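Side-chain contacts in cycloalternan-forming enzyme (Listeria monocytogenes serovar 1/2a, PDB 5F7U), which is a multidomain, glycan-binding member of glycosyl hydrolase family 31, combining a TIM barrel with several beta domains and a family 6 carbohydrate-binding module: residues A[69-72]-A[77-80]; A[840-843]-A[849-852]; A[643-648]-A[673-678]. The protein carries 1 engineered substitution. All blocks are in the same frame, centred on the assembly; numbering follows the deposited sequence.

In the fold
Contact 1 (69-72 with 77-80), contact 3 (643-648 with 673-678) and contact 2 (840-843 with 849-852) follow one another along the chain in that order. Their centres lie about 53 Å apart for contacts 1 and 3, 34 Å for contacts 2 and 3, and 71 Å for contacts 1 and 2, which sit on opposite sides of the chain's centre. None touches another. Contact 1 is a surface hairpin in the N-terminal Lmo2446-like region, contact 3 joins two helices of the TIM-barrel region, and contact 2 is a hairpin of a later six-stranded antiparallel sheet. They therefore sample separate modules of a large multidomain chain.

Contact 1. Residues A[69-72]-A[77-80]; sequences YDYN and TYWK
T77 OG1 donates to N72 OD1 at 2.7 Å, arriving 36° out of the carboxamide plane. The two side chains run alongside each other in one direction. Between the backbones, Y78 N bonds to Y71 O at 2.8 Å, whereas Y78 O receives two donors: D70 N at 2.8 Å and, weakly, Y71 N at 3.3 Å. Placing D70 and Y71 opposite Y78 defines a classic beta bulge, and the register shifts by one residue there. D70, the first bulge residue, turns its CB toward the neighbouring strand. Its OD2 packs at 3.3 Å against K80 CE, but the opposite charges stay beyond salt-bridge range, and the K80 ammonium bonds to N39 instead. On the face carrying Y71 and Y78, the ring planes differ by 14° but the rings are offset, with little face shared, their centroids 4.7 Å apart. Y78 CB lies over one face of the Y71 ring as a CH-pi contact, and Y71 OH lies over a face of Y78; Y71 CG sits between N and the carbonyl carbon (chi1 59°), which carries the ring across toward Y78. Y69 CD1 meets T77 CG2 at 3.7 Å. These features describe an antiparallel hairpin of strands 60-73 and 76-84; N75 in the turn and N76 at the start of strand 76-84 belong to a glycan pocket, and the Y78 side chain lies about 5 Å from a bound alpha-D-glucopyranose.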
ATOM      1  N   TYR A  69     -15.495  14.125 -46.423  1.00 21.31           N
ATOM      2  CA  TYR A  69     -16.188  12.943 -45.895  1.00 21.66           C
ATOM      3  C   TYR A  69     -15.173  11.980 -45.278  1.00 21.10           C
ATOM      4  O   TYR A  69     -14.141  11.681 -45.896  1.00 21.60           O
ATOM      5  CB  TYR A  69     -16.947  12.215 -47.029  1.00 23.66           C
ATOM      6  CG  TYR A  69     -17.586  10.870 -46.666  1.00 25.17           C
ATOM      7  CD1 TYR A  69     -18.875  10.812 -46.120  1.00 25.35           C
ATOM      8  CD2 TYR A  69     -16.913   9.658 -46.903  1.00 26.17           C
ATOM      9  CE1 TYR A  69     -19.465   9.597 -45.798  1.00 26.45           C
ATOM     10  CE2 TYR A  69     -17.491   8.426 -46.582  1.00 27.09           C
ATOM     11  CZ  TYR A  69     -18.772   8.402 -46.029  1.00 27.17           C
ATOM     12  OH  TYR A  69     -19.372   7.192 -45.718  1.00 28.28           O
ATOM     13  N   ASP A  70     -15.461  11.476 -44.085  1.00 19.76           N
ATOM     14  CA  ASP A  70     -14.598  10.488 -43.464  1.00 19.60           C
ATOM     15  C   ASP A  70     -15.281   9.117 -43.503  1.00 19.70           C
ATOM     16  O   ASP A  70     -14.862   8.251 -44.266  1.00 20.48           O
ATOM     17  CB  ASP A  70     -14.205  10.926 -42.049  1.00 19.21           C
ATOM     18  CG  ASP A  70     -13.139  10.045 -41.421  1.00 19.98           C
ATOM     19  OD1 ASP A  70     -12.572   9.158 -42.095  1.00 21.11           O
ATOM     20  OD2 ASP A  70     -12.894  10.206 -40.217  1.00 19.62           O
ATOM     21  N   TYR A  71     -16.365   8.955 -42.746  1.00 18.58           N
ATOM     22  CA  TYR A  71     -17.170   7.734 -42.760  1.00 18.85           C
ATOM     23  C   TYR A  71     -18.577   8.067 -42.285  1.00 18.50           C
ATOM     24  O   TYR A  71     -18.803   9.100 -41.633  1.00 17.67           O
ATOM     25  CB  TYR A  71     -16.552   6.640 -41.862  1.00 18.57           C
ATOM     26  CG  TYR A  71     -16.408   7.074 -40.397  1.00 17.55           C
ATOM     27  CD1 TYR A  71     -15.304   7.828 -39.974  1.00 17.17           C
ATOM     28  CD2 TYR A  71     -17.383   6.756 -39.459  1.00 17.25           C
ATOM     29  CE1 TYR A  71     -15.181   8.257 -38.658  1.00 16.13           C
ATOM     30  CE2 TYR A  71     -17.260   7.171 -38.126  1.00 16.74           C
ATOM     31  CZ  TYR A  71     -16.154   7.914 -37.745  1.00 15.97           C
ATOM     32  OH  TYR A  71     -16.020   8.331 -36.451  1.00 15.67           O
ATOM     33  N   ASN A  72     -19.512   7.179 -42.596  1.00 19.20           N
ATOM     34  CA  ASN A  72     -20.838   7.217 -41.995  1.00 19.36           C
ATOM     35  C   ASN A  72     -20.932   6.162 -40.915  1.00 19.66           C
ATOM     36  O   ASN A  72     -20.394   5.074 -41.076  1.00 19.77           O
ATOM     37  CB  ASN A  72     -21.899   6.929 -43.055  1.00 20.60           C
ATOM     38  CG  ASN A  72     -22.118   8.098 -43.997  1.00 20.99           C
ATOM     39  OD1 ASN A  72     -21.856   9.251 -43.659  1.00 20.52           O
ATOM     40  ND2 ASN A  72     -22.608   7.804 -45.176  1.00 21.85           N
ATOM     41  N   THR A  77     -22.888  11.346 -40.277  1.00 16.85           N
ATOM     42  CA  THR A  77     -21.705  11.449 -41.119  1.00 16.46           C
ATOM     43  C   THR A  77     -20.597  12.121 -40.331  1.00 15.62           C
ATOM     44  O   THR A  77     -20.833  13.087 -39.583  1.00 15.16           O
ATOM     45  CB  THR A  77     -22.000  12.246 -42.410  1.00 16.87           C
ATOM     46  OG1 THR A  77     -23.057  11.596 -43.104  1.00 17.23           O
ATOM     47  CG2 THR A  77     -20.771  12.272 -43.343  1.00 17.05           C
ATOM     48  N   TYR A  78     -19.384  11.615 -40.513  1.00 15.36           N
ATOM     49  CA  TYR A  78     -18.203  12.155 -39.842  1.00 15.22           C
ATOM     50  C   TYR A  78     -17.291  12.695 -40.912  1.00 15.59           C
ATOM     51  O   TYR A  78     -17.131  12.073 -41.979  1.00 16.60           O
ATOM     52  CB  TYR A  78     -17.520  11.069 -38.983  1.00 14.95           C
ATOM     53  CG  TYR A  78     -18.393  10.687 -37.821  1.00 14.97           C
ATOM     54  CD1 TYR A  78     -19.374   9.701 -37.956  1.00 15.83           C
ATOM     55  CD2 TYR A  78     -18.261  11.335 -36.586  1.00 14.47           C
ATOM     56  CE1 TYR A  78     -20.194   9.353 -36.897  1.00 16.20           C
ATOM     57  CE2 TYR A  78     -19.081  11.005 -35.521  1.00 14.75           C
ATOM     58  CZ  TYR A  78     -20.039  10.024 -35.683  1.00 15.49           C
ATOM     59  OH  TYR A  78     -20.861   9.713 -34.628  1.00 16.71           O
ATOM     60  N   TRP A  79     -16.751  13.872 -40.637  1.00 15.17           N
ATOM     61  CA  TRP A  79     -15.985  14.675 -41.583  1.00 15.91           C
ATOM     62  C   TRP A  79     -14.657  15.104 -40.955  1.00 15.64           C
ATOM     63  O   TRP A  79     -14.576  15.261 -39.729  1.00 14.98           O
ATOM     64  CB  TRP A  79     -16.763  15.961 -41.918  1.00 15.94           C
ATOM     65  CG  TRP A  79     -18.204  15.793 -42.326  1.00 16.54           C
ATOM     66  CD1 TRP A  79     -19.277  15.593 -41.508  1.00 16.23           C
ATOM     67  CD2 TRP A  79     -18.730  15.882 -43.662  1.00 17.74           C
ATOM     68  NE1 TRP A  79     -20.439  15.522 -42.248  1.00 17.27           N
ATOM     69  CE2 TRP A  79     -20.133  15.697 -43.571  1.00 18.01           C
ATOM     70  CE3 TRP A  79     -18.149  16.096 -44.929  1.00 18.73           C
ATOM     71  CZ2 TRP A  79     -20.973  15.701 -44.699  1.00 19.53           C
ATOM     72  CZ3 TRP A  79     -18.984  16.097 -46.061  1.00 20.28           C
ATOM     73  CH2 TRP A  79     -20.389  15.917 -45.930  1.00 20.65           C
ATOM     74  N   LYS A  80     -13.632  15.286 -41.795  1.00 16.47           N
ATOM     75  CA  LYS A  80     -12.337  15.807 -41.355  1.00 16.75           C
ATOM     76  C   LYS A  80     -12.014  17.103 -42.064  1.00 17.43           C
ATOM     77  O   LYS A  80     -12.031  17.162 -43.304  1.00 18.33           O
ATOM     78  CB  LYS A  80     -11.201  14.801 -41.607  1.00 17.57           C
ATOM     79  CG  LYS A  80     -11.183  13.649 -40.631  1.00 17.52           C
ATOM     80  CD  LYS A  80      -9.964  12.763 -40.873  1.00 18.30           C
ATOM     81  CE  LYS A  80      -9.915  11.613 -39.865  1.00 18.69           C
ATOM     82  NZ  LYS A  80      -9.540  12.036 -38.484  1.00 17.88           N
TER

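Contact 2. Residues A[840-843]-A[849-852]; sequences FYDD and MRDI
R850 meets D842 side-on, bringing NE and NH2 to the single oxygen OD2 at 3.0 and 3.1 Å. That oxygen lies in the guanidinium plane, but the carboxylate is turned 48° against it: NE uses the anti lone pair of OD2, while NH2 comes from above the carboxylate plane. A bend in the arginine chain at chi2 (-73°) directs its head here. The other oxygen, OD1, bonds to the hydroxyl of Y823, a magnesium-site residue, so both oxygens of the buried D842 have partners. R850 CG approaches the F840 ring at 3.9 Å from CD2, the two side chains crossing at a slant on one face of the sheet. Strands 835-842 and 848-857 form an antiparallel hairpin here, F840 and R850 being a hydrogen-bonded pair: each N donates to the other's O at 2.8 Å. D842, just past the non-hydrogen-bonded pair Y841-M849, is the middle residue of an inverse gamma turn, with D843 N weakly bonded to Y841 O. On the face of that pair, M849 SD stands 3.6 Å from Y841 CD1, an oblique Met-aromatic contact with the sulfur 71° off the ring normal. K710 of helix 702-715 makes a cation-pi contact with the same ring.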
ATOM      1  N   PHE A 840       5.387  -0.431  22.716  1.00 19.03           N
ATOM      2  CA  PHE A 840       4.092  -1.069  22.499  1.00 18.66           C
ATOM      3  C   PHE A 840       2.929  -0.089  22.738  1.00 19.00           C
ATOM      4  O   PHE A 840       2.861   0.558  23.777  1.00 19.41           O
ATOM      5  CB  PHE A 840       3.984  -2.287  23.432  1.00 18.83           C
ATOM      6  CG  PHE A 840       2.624  -2.903  23.493  1.00 18.69           C
ATOM      7  CD1 PHE A 840       1.942  -3.292  22.326  1.00 18.27           C
ATOM      8  CD2 PHE A 840       2.009  -3.111  24.739  1.00 19.40           C
ATOM      9  CE1 PHE A 840       0.682  -3.861  22.400  1.00 18.17           C
ATOM     10  CE2 PHE A 840       0.754  -3.700  24.816  1.00 19.21           C
ATOM     11  CZ  PHE A 840       0.085  -4.059  23.647  1.00 18.84           C
ATOM     12  N   TYR A 841       2.028  -0.000  21.762  1.00 18.39           N
ATOM     13  CA  TYR A 841       0.822   0.804  21.886  1.00 18.77           C
ATOM     14  C   TYR A 841      -0.277   0.004  22.564  1.00 19.55           C
ATOM     15  O   TYR A 841      -0.926  -0.847  21.941  1.00 19.31           O
ATOM     16  CB  TYR A 841       0.366   1.255  20.501  1.00 18.16           C
ATOM     17  CG  TYR A 841      -0.827   2.187  20.484  1.00 18.85           C
ATOM     18  CD1 TYR A 841      -0.894   3.305  21.326  1.00 19.27           C
ATOM     19  CD2 TYR A 841      -1.872   1.968  19.582  1.00 18.47           C
ATOM     20  CE1 TYR A 841      -1.991   4.160  21.290  1.00 20.10           C
ATOM     21  CE2 TYR A 841      -2.965   2.820  19.527  1.00 18.81           C
ATOM     22  CZ  TYR A 841      -3.021   3.907  20.379  1.00 19.62           C
ATOM     23  OH  TYR A 841      -4.109   4.738  20.313  1.00 20.60           O
ATOM     24  N   ASP A 842      -0.485   0.282  23.846  1.00 20.31           N
ATOM     25  CA  ASP A 842      -1.388  -0.529  24.637  1.00 21.28           C
ATOM     26  C   ASP A 842      -2.806   0.072  24.565  1.00 22.03           C
ATOM     27  O   ASP A 842      -3.241   0.791  25.468  1.00 22.79           O
ATOM     28  CB  ASP A 842      -0.830  -0.654  26.057  1.00 21.77           C
ATOM     29  CG  ASP A 842      -1.671  -1.535  26.963  1.00 22.38           C
ATOM     30  OD1 ASP A 842      -2.677  -2.114  26.521  1.00 22.36           O
ATOM     31  OD2 ASP A 842      -1.305  -1.623  28.145  1.00 23.45           O
ATOM     32  N   ASP A 843      -3.505  -0.249  23.472  1.00 22.03           N
ATOM     33  CA  ASP A 843      -4.843   0.292  23.174  1.00 23.30           C
ATOM     34  C   ASP A 843      -5.884  -0.127  24.216  1.00 23.76           C
ATOM     35  O   ASP A 843      -6.846   0.610  24.471  1.00 25.16           O
ATOM     36  CB  ASP A 843      -5.320  -0.161  21.777  1.00 23.28           C
ATOM     37  CG  ASP A 843      -6.626   0.515  21.340  1.00 25.04           C
ATOM     38  OD1 ASP A 843      -6.708   1.767  21.360  1.00 25.72           O
ATOM     39  OD2 ASP A 843      -7.588  -0.197  20.956  1.00 25.90           O
ATOM     40  N   MET A 849       1.867   4.142  25.828  1.00 27.87           N
ATOM     41  CA  MET A 849       3.044   3.497  25.230  1.00 27.18           C
ATOM     42  C   MET A 849       3.803   2.744  26.319  1.00 26.74           C
ATOM     43  O   MET A 849       4.114   3.314  27.358  1.00 27.62           O
ATOM     44  CB  MET A 849       3.975   4.497  24.525  1.00 28.45           C
ATOM     45  CG  MET A 849       3.369   5.286  23.365  1.00 29.30           C
ATOM     46  SD  MET A 849       2.455   4.341  22.123  1.00 31.84           S
ATOM     47  CE  MET A 849       3.774   3.442  21.309  1.00 29.28           C
ATOM     48  N   ARG A 850       4.079   1.463  26.091  1.00 25.26           N
ATOM     49  CA  ARG A 850       4.837   0.656  27.039  1.00 24.84           C
ATOM     50  C   ARG A 850       6.190   0.376  26.405  1.00 24.17           C
ATOM     51  O   ARG A 850       6.267  -0.298  25.375  1.00 22.84           O
ATOM     52  CB  ARG A 850       4.124  -0.667  27.357  1.00 24.57           C
ATOM     53  CG  ARG A 850       2.633  -0.570  27.646  1.00 25.04           C
ATOM     54  CD  ARG A 850       2.359   0.054  28.999  1.00 25.79           C
ATOM     55  NE  ARG A 850       0.958  -0.104  29.354  1.00 26.49           N
ATOM     56  CZ  ARG A 850       0.395   0.397  30.445  1.00 27.79           C
ATOM     57  NH1 ARG A 850       1.116   1.099  31.318  1.00 29.02           N
ATOM     58  NH2 ARG A 850      -0.901   0.206  30.664  1.00 27.98           N
ATOM     59  N   ASP A 851       7.242   0.913  27.020  1.00 24.93           N
ATOM     60  CA  ASP A 851       8.590   0.795  26.477  1.00 25.12           C
ATOM     61  C   ASP A 851       9.287  -0.424  27.075  1.00 24.84           C
ATOM     62  O   ASP A 851       9.579  -0.455  28.285  1.00 24.66           O
ATOM     63  CB  ASP A 851       9.414   2.064  26.732  1.00 27.26           C
ATOM     64  CG  ASP A 851       8.834   3.314  26.052  1.00 28.68           C
ATOM     65  OD1 ASP A 851       8.204   3.237  24.956  1.00 29.33           O
ATOM     66  OD2 ASP A 851       9.015   4.401  26.645  1.00 30.65           O
ATOM     67  N   ILE A 852       9.525  -1.424  26.223  1.00 23.51           N
ATOM     68  CA  ILE A 852      10.133  -2.698  26.622  1.00 23.47           C
ATOM     69  C   ILE A 852      11.534  -2.723  26.047  1.00 22.42           C
ATOM     70  O   ILE A 852      11.739  -2.345  24.887  1.00 22.02           O
ATOM     71  CB  ILE A 852       9.420  -3.943  25.998  1.00 24.28           C
ATOM     72  CG1 ILE A 852       7.918  -3.726  25.748  1.00 25.85           C
ATOM     73  CG2 ILE A 852       9.755  -5.230  26.769  1.00 24.78           C
ATOM     74  CD1 ILE A 852       7.035  -3.775  26.973  1.00 27.03           C
TER

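Contact 3. Residues A[643-648]-A[673-678]; sequences ELYKRA and RSPWNA
Y645 OH donates to R673 O at 2.7 Å, from 43° above the plane of that carbonyl. Seen from the ring, R673 O sits at the edge and in plane, close enough for CE1 to approach it at 3.3 Å. A second polar element lies within 673-678, where S674 is the N-cap of helix 675-682: its OG accepts from N677 N at 3.2 Å and also bonds to E672. The apolar packing uses a ring face. A678 CB stands over the centre of the Y645 ring, 3.7 Å from the centroid and only 4° off the normal, a well-centred CH-pi contact. P675 adds a flank, its CB 4.5 Å from Y645 CE2. With CG anti to its N (chi1 -168°), the tyrosine reaches out from helix 642-653 to the first turn of helix 675-682, joining two helices of the TIM-barrel region. Chemically, the buried hydroxyl is satisfied by a carbonyl just ahead of the N-cap, and the positive end of the helix dipole would probably help to stabilise partial negative charge on the hydroxyl oxygen; the bond fixes the position of the hydroxyl, and the methyl over the face favours the observed ring plane.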
ATOM      1  N   GLU A 643      -7.003 -24.174  -3.458  1.00 15.87           N
ATOM      2  CA  GLU A 643      -5.596 -23.763  -3.403  1.00 16.03           C
ATOM      3  C   GLU A 643      -5.474 -22.242  -3.390  1.00 15.00           C
ATOM      4  O   GLU A 643      -4.817 -21.672  -2.520  1.00 14.43           O
ATOM      5  CB  GLU A 643      -4.834 -24.330  -4.610  1.00 17.01           C
ATOM      6  CG  GLU A 643      -3.343 -23.989  -4.573  1.00 17.87           C
ATOM      7  CD  GLU A 643      -2.630 -24.273  -5.880  1.00 19.29           C
ATOM      8  OE1 GLU A 643      -1.393 -24.115  -5.914  1.00 19.00           O
ATOM      9  OE2 GLU A 643      -3.295 -24.666  -6.869  1.00 19.94           O
ATOM     10  N   LEU A 644      -6.105 -21.572  -4.356  1.00 14.61           N
ATOM     11  CA  LEU A 644      -6.046 -20.100  -4.374  1.00 13.90           C
ATOM     12  C   LEU A 644      -6.640 -19.521  -3.091  1.00 13.66           C
ATOM     13  O   LEU A 644      -6.071 -18.588  -2.512  1.00 13.67           O
ATOM     14  CB  LEU A 644      -6.762 -19.504  -5.598  1.00 13.76           C
ATOM     15  CG  LEU A 644      -6.827 -17.960  -5.636  1.00 13.22           C
ATOM     16  CD1 LEU A 644      -5.446 -17.276  -5.631  1.00 13.02           C
ATOM     17  CD2 LEU A 644      -7.590 -17.498  -6.859  1.00 13.44           C
ATOM     18  N   TYR A 645      -7.785 -20.058  -2.670  1.00 13.92           N
ATOM     19  CA  TYR A 645      -8.449 -19.529  -1.490  1.00 13.66           C
ATOM     20  C   TYR A 645      -7.503 -19.609  -0.272  1.00 13.60           C
ATOM     21  O   TYR A 645      -7.394 -18.644   0.485  1.00 13.39           O
ATOM     22  CB  TYR A 645      -9.776 -20.239  -1.231  1.00 13.88           C
ATOM     23  CG  TYR A 645     -10.600 -19.516  -0.184  1.00 13.65           C
ATOM     24  CD1 TYR A 645     -11.425 -18.448  -0.547  1.00 13.56           C
ATOM     25  CD2 TYR A 645     -10.522 -19.879   1.175  1.00 13.70           C
ATOM     26  CE1 TYR A 645     -12.166 -17.772   0.398  1.00 13.61           C
ATOM     27  CE2 TYR A 645     -11.258 -19.194   2.130  1.00 13.77           C
ATOM     28  CZ  TYR A 645     -12.071 -18.141   1.732  1.00 13.75           C
ATOM     29  OH  TYR A 645     -12.817 -17.454   2.663  1.00 13.75           O
ATOM     30  N   LYS A 646      -6.823 -20.745  -0.115  1.00 13.89           N
ATOM     31  CA  LYS A 646      -5.920 -20.970   1.024  1.00 14.17           C
ATOM     32  C   LYS A 646      -4.686 -20.067   0.958  1.00 13.96           C
ATOM     33  O   LYS A 646      -4.264 -19.491   1.979  1.00 13.94           O
ATOM     34  CB  LYS A 646      -5.503 -22.453   1.102  1.00 14.55           C
ATOM     35  CG  LYS A 646      -6.598 -23.362   1.624  1.00 15.23           C
ATOM     36  CD  LYS A 646      -6.049 -24.774   1.746  1.00 15.91           C
ATOM     37  CE  LYS A 646      -7.010 -25.711   2.476  1.00 16.48           C
ATOM     38  NZ  LYS A 646      -6.319 -27.033   2.592  1.00 17.54           N
ATOM     39  N   ARG A 647      -4.122 -19.914  -0.244  1.00 13.85           N
ATOM     40  CA  ARG A 647      -2.942 -19.051  -0.436  1.00 13.50           C
ATOM     41  C   ARG A 647      -3.265 -17.595  -0.166  1.00 13.33           C
ATOM     42  O   ARG A 647      -2.485 -16.894   0.492  1.00 13.13           O
ATOM     43  CB  ARG A 647      -2.350 -19.218  -1.846  1.00 13.41           C
ATOM     44  CG  ARG A 647      -1.782 -20.599  -2.150  1.00 13.65           C
ATOM     45  CD  ARG A 647      -0.681 -20.979  -1.158  1.00 13.85           C
ATOM     46  NE  ARG A 647       0.148 -22.097  -1.600  1.00 14.09           N
ATOM     47  CZ  ARG A 647       1.017 -22.726  -0.821  1.00 14.49           C
ATOM     48  NH1 ARG A 647       1.213 -22.309   0.435  1.00 14.45           N
ATOM     49  NH2 ARG A 647       1.713 -23.736  -1.312  1.00 14.74           N
ATOM     50  N   ALA A 648      -4.423 -17.157  -0.658  1.00 13.21           N
ATOM     51  CA  ALA A 648      -4.897 -15.795  -0.486  1.00 13.37           C
ATOM     52  C   ALA A 648      -5.228 -15.514   0.983  1.00 13.65           C
ATOM     53  O   ALA A 648      -4.870 -14.453   1.493  1.00 13.61           O
ATOM     54  CB  ALA A 648      -6.112 -15.558  -1.360  1.00 13.65           C
ATOM     55  N   ARG A 673     -17.137 -15.111  -0.796  1.00 14.08           N
ATOM     56  CA  ARG A 673     -15.774 -15.564  -0.539  1.00 13.74           C
ATOM     57  C   ARG A 673     -15.536 -15.773   0.969  1.00 13.75           C
ATOM     58  O   ARG A 673     -14.416 -15.655   1.465  1.00 13.51           O
ATOM     59  CB  ARG A 673     -14.763 -14.585  -1.142  1.00 13.34           C
ATOM     60  CG  ARG A 673     -14.314 -14.952  -2.564  1.00 13.60           C
ATOM     61  CD  ARG A 673     -15.418 -14.765  -3.584  1.00 13.97           C
ATOM     62  NE  ARG A 673     -14.895 -14.803  -4.955  1.00 14.03           N
ATOM     63  CZ  ARG A 673     -15.629 -15.093  -6.027  1.00 14.66           C
ATOM     64  NH1 ARG A 673     -16.928 -15.401  -5.906  1.00 14.80           N
ATOM     65  NH2 ARG A 673     -15.060 -15.091  -7.240  1.00 14.58           N
ATOM     66  N   SER A 674     -16.601 -16.101   1.695  1.00 14.09           N
ATOM     67  CA  SER A 674     -16.485 -16.488   3.098  1.00 14.20           C
ATOM     68  C   SER A 674     -15.889 -17.902   3.196  1.00 14.52           C
ATOM     69  O   SER A 674     -16.007 -18.684   2.236  1.00 14.47           O
ATOM     70  CB  SER A 674     -17.888 -16.481   3.702  1.00 14.47           C
ATOM     71  OG  SER A 674     -18.689 -17.453   3.054  1.00 14.68           O
ATOM     72  N   PRO A 675     -15.281 -18.262   4.361  1.00 14.71           N
ATOM     73  CA  PRO A 675     -14.667 -19.599   4.420  1.00 15.13           C
ATOM     74  C   PRO A 675     -15.701 -20.721   4.392  1.00 15.57           C
ATOM     75  O   PRO A 675     -15.433 -21.758   3.796  1.00 15.84           O
ATOM     76  CB  PRO A 675     -13.873 -19.590   5.731  1.00 15.23           C
ATOM     77  CG  PRO A 675     -14.460 -18.474   6.542  1.00 15.15           C
ATOM     78  CD  PRO A 675     -14.920 -17.442   5.542  1.00 14.78           C
ATOM     79  N   TRP A 676     -16.880 -20.506   4.993  1.00 15.67           N
ATOM     80  CA  TRP A 676     -17.934 -21.515   4.961  1.00 16.31           C
ATOM     81  C   TRP A 676     -18.477 -21.727   3.532  1.00 16.33           C
ATOM     82  O   TRP A 676     -18.701 -22.869   3.107  1.00 16.98           O
ATOM     83  CB  TRP A 676     -19.049 -21.219   6.011  1.00 16.62           C
ATOM     84  CG  TRP A 676     -19.693 -19.864   5.865  1.00 16.60           C
ATOM     85  CD1 TRP A 676     -20.768 -19.561   5.092  1.00 16.89           C
ATOM     86  CD2 TRP A 676     -19.306 -18.637   6.514  1.00 16.49           C
ATOM     87  NE1 TRP A 676     -21.065 -18.216   5.187  1.00 16.85           N
ATOM     88  CE2 TRP A 676     -20.181 -17.621   6.045  1.00 16.53           C
ATOM     89  CE3 TRP A 676     -18.290 -18.289   7.421  1.00 16.53           C
ATOM     90  CZ2 TRP A 676     -20.099 -16.288   6.479  1.00 16.29           C
ATOM     91  CZ3 TRP A 676     -18.186 -16.944   7.843  1.00 16.43           C
ATOM     92  CH2 TRP A 676     -19.088 -15.961   7.364  1.00 16.36           C
ATOM     93  N   ASN A 677     -18.670 -20.646   2.776  1.00 15.87           N
ATOM     94  CA  ASN A 677     -19.061 -20.815   1.375  1.00 16.07           C
ATOM     95  C   ASN A 677     -17.973 -21.408   0.503  1.00 15.94           C
ATOM     96  O   ASN A 677     -18.285 -22.132  -0.452  1.00 16.18           O
ATOM     97  CB  ASN A 677     -19.580 -19.520   0.736  1.00 15.89           C
ATOM     98  CG  ASN A 677     -20.391 -19.798  -0.523  1.00 16.27           C
ATOM     99  OD1 ASN A 677     -21.307 -20.624  -0.501  1.00 16.83           O
ATOM    100  ND2 ASN A 677     -20.010 -19.177  -1.637  1.00 15.78           N
ATOM    101  N   ALA A 678     -16.712 -21.115   0.827  1.00 15.50           N
ATOM    102  CA  ALA A 678     -15.596 -21.695   0.074  1.00 15.74           C
ATOM    103  C   ALA A 678     -15.586 -23.220   0.235  1.00 16.58           C
ATOM    104  O   ALA A 678     -15.409 -23.948  -0.745  1.00 16.90           O
ATOM    105  CB  ALA A 678     -14.265 -21.052   0.478  1.00 15.39           C
TER